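Two-component response regulator (Geobacillus stearothermophilus, PDB 6SWI) probably binds DNA through its C-terminal helix-turn-helix domain as a response regulator of the arabinan utilization system. Local coordinates at residues P36-L39 with S40-I43. Sequence-based numbering, arbitrary orientation.
Sequences PVYL and SRMI
M42 CG lies over one face of the Y38 ring, displaced toward its rim, while the guanidinium of R41 comes to the ring obliquely, with its own edge turned to Y38 and NH1 lying 4.2 Å from Y38 CD1. M42 CG makes a CH-pi contact, 3.7 Å from the centroid of the Y38 ring and 16° off its normal. The thioether continues from there toward the hydroxyl end of the ring: M42 SD stands 4.4 Å from the same centroid in an oblique Met-aromatic contact, and M42 CE closes on Y38 OH at 3.3 Å. With CG anti to the backbone N (chi1 -178°), the Y38 ring is directed toward the following turn. M42 meets it with a chain bent at both chi2 (-69°) and chi3, which takes SD and CE past CZ to the hydroxyl. An alanine at M42 would probably strip that face of the CG methylene and remove the oblique sulfur contact, leaving the phenol less restrained. On the buried side, L39 CD1 packs against I43 CD1 at 3.8 Å. Beneath these side chains the backbone is regular: S40 N to P36 O and M42 N to Y38 O each measure 2.9 Å, and R41 N and I43 N likewise donate to V37 O and L39 O, each four residues back. Y38 and M42 touch I6 and V7 of helix 5-17, and L39 both that helix and helix 25-32. The hydroxyl of S35, the residue before the helix, accepts a hydrogen bond from Y38 N in the first turn. The arrangement is an i/i+4 Met-aromatic pair on the opening turns of helix 36-47, which follows helix 25-32 after a short turn, consistent with the second helix of a helix-turn-helix unit.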
loop_
_atom_site.group_PDB
_atom_site.type_symbol
_atom_site.label_atom_id
_atom_site.label_comp_id
_atom_site.label_asym_id
_atom_site.label_seq_id
_atom_site.Cartn_x
_atom_site.Cartn_y
_atom_site.Cartn_z
ATOM N N PRO A 36 4.040 -21.772 -4.722
ATOM C CA PRO A 36 3.819 -20.381 -5.147
ATOM C C PRO A 36 2.950 -20.251 -6.383
ATOM O O PRO A 36 2.219 -19.262 -6.519
ATOM C CB PRO A 36 5.241 -19.860 -5.393
ATOM C CG PRO A 36 6.138 -20.778 -4.615
ATOM C CD PRO A 36 5.471 -22.110 -4.600
ATOM N N VAL A 37 2.997 -21.226 -7.295
ATOM C CA VAL A 37 2.142 -21.168 -8.473
ATOM C C VAL A 37 0.683 -21.328 -8.074
ATOM O O VAL A 37 -0.185 -20.576 -8.526
ATOM C CB VAL A 37 2.580 -22.214 -9.513
ATOM C CG1 VAL A 37 1.658 -22.173 -10.720
ATOM C CG2 VAL A 37 4.026 -21.969 -9.933
ATOM N N TYR A 38 0.387 -22.309 -7.216
ATOM C CA TYR A 38 -0.976 -22.466 -6.718
ATOM C C TYR A 38 -1.467 -21.189 -6.049
ATOM O O TYR A 38 -2.573 -20.711 -6.323
ATOM C CB TYR A 38 -1.032 -23.630 -5.728
ATOM C CG TYR A 38 -2.423 -23.886 -5.206
ATOM C CD1 TYR A 38 -3.375 -24.529 -6.000
ATOM C CD2 TYR A 38 -2.799 -23.479 -3.938
ATOM C CE1 TYR A 38 -4.667 -24.766 -5.537
ATOM C CE2 TYR A 38 -4.089 -23.708 -3.463
ATOM C CZ TYR A 38 -5.016 -24.354 -4.267
ATOM O OH TYR A 38 -6.292 -24.586 -3.799
ATOM N N LEU A 39 -0.649 -20.612 -5.169
ATOM C CA LEU A 39 -1.074 -19.411 -4.460
ATOM C C LEU A 39 -1.336 -18.268 -5.429
ATOM O O LEU A 39 -2.347 -17.565 -5.316
ATOM C CB LEU A 39 -0.010 -19.007 -3.446
ATOM C CG LEU A 39 -0.336 -17.742 -2.646
ATOM C CD1 LEU A 39 -1.623 -17.913 -1.848
ATOM C CD2 LEU A 39 0.814 -17.386 -1.715
ATOM N N SER A 40 -0.424 -18.060 -6.379
ATOM C CA SER A 40 -0.599 -17.001 -7.368
ATOM C C SER A 40 -1.905 -17.176 -8.117
ATOM O O SER A 40 -2.653 -16.211 -8.325
ATOM C CB SER A 40 0.566 -17.035 -8.354
ATOM O OG SER A 40 0.501 -15.966 -9.286
ATOM N N ARG A 41 -2.190 -18.408 -8.544
ATOM C CA ARG A 41 -3.400 -18.667 -9.307
ATOM C C ARG A 41 -4.640 -18.426 -8.473
ATOM O O ARG A 41 -5.631 -17.876 -8.972
ATOM C CB ARG A 41 -3.413 -20.111 -9.788
ATOM C CG ARG A 41 -2.432 -20.398 -10.886
ATOM C CD ARG A 41 -2.608 -21.822 -11.399
ATOM N NE ARG A 41 -4.002 -22.049 -11.768
ATOM C CZ ARG A 41 -4.884 -22.708 -11.026
ATOM N NH1 ARG A 41 -4.520 -23.248 -9.871
ATOM N NH2 ARG A 41 -6.136 -22.820 -11.440
ATOM N N MET A 42 -4.621 -18.844 -7.208
ATOM C CA MET A 42 -5.824 -18.717 -6.396
ATOM C C MET A 42 -6.096 -17.264 -6.039
ATOM O O MET A 42 -7.254 -16.835 -6.028
ATOM C CB MET A 42 -5.714 -19.569 -5.144
ATOM C CG MET A 42 -5.641 -21.039 -5.482
ATOM S SD MET A 42 -7.155 -21.686 -6.141
ATOM C CE MET A 42 -8.004 -21.868 -4.595
ATOM N N ILE A 43 -5.045 -16.483 -5.758
ATOM C CA ILE A 43 -5.234 -15.055 -5.528
ATOM C C ILE A 43 -5.862 -14.402 -6.751
ATOM O O ILE A 43 -6.836 -13.648 -6.646
ATOM C CB ILE A 43 -3.900 -14.397 -5.136
ATOM C CG1 ILE A 43 -3.473 -14.884 -3.749
ATOM C CG2 ILE A 43 -3.994 -12.867 -5.209
ATOM C CD1 ILE A 43 -2.106 -14.396 -3.323
#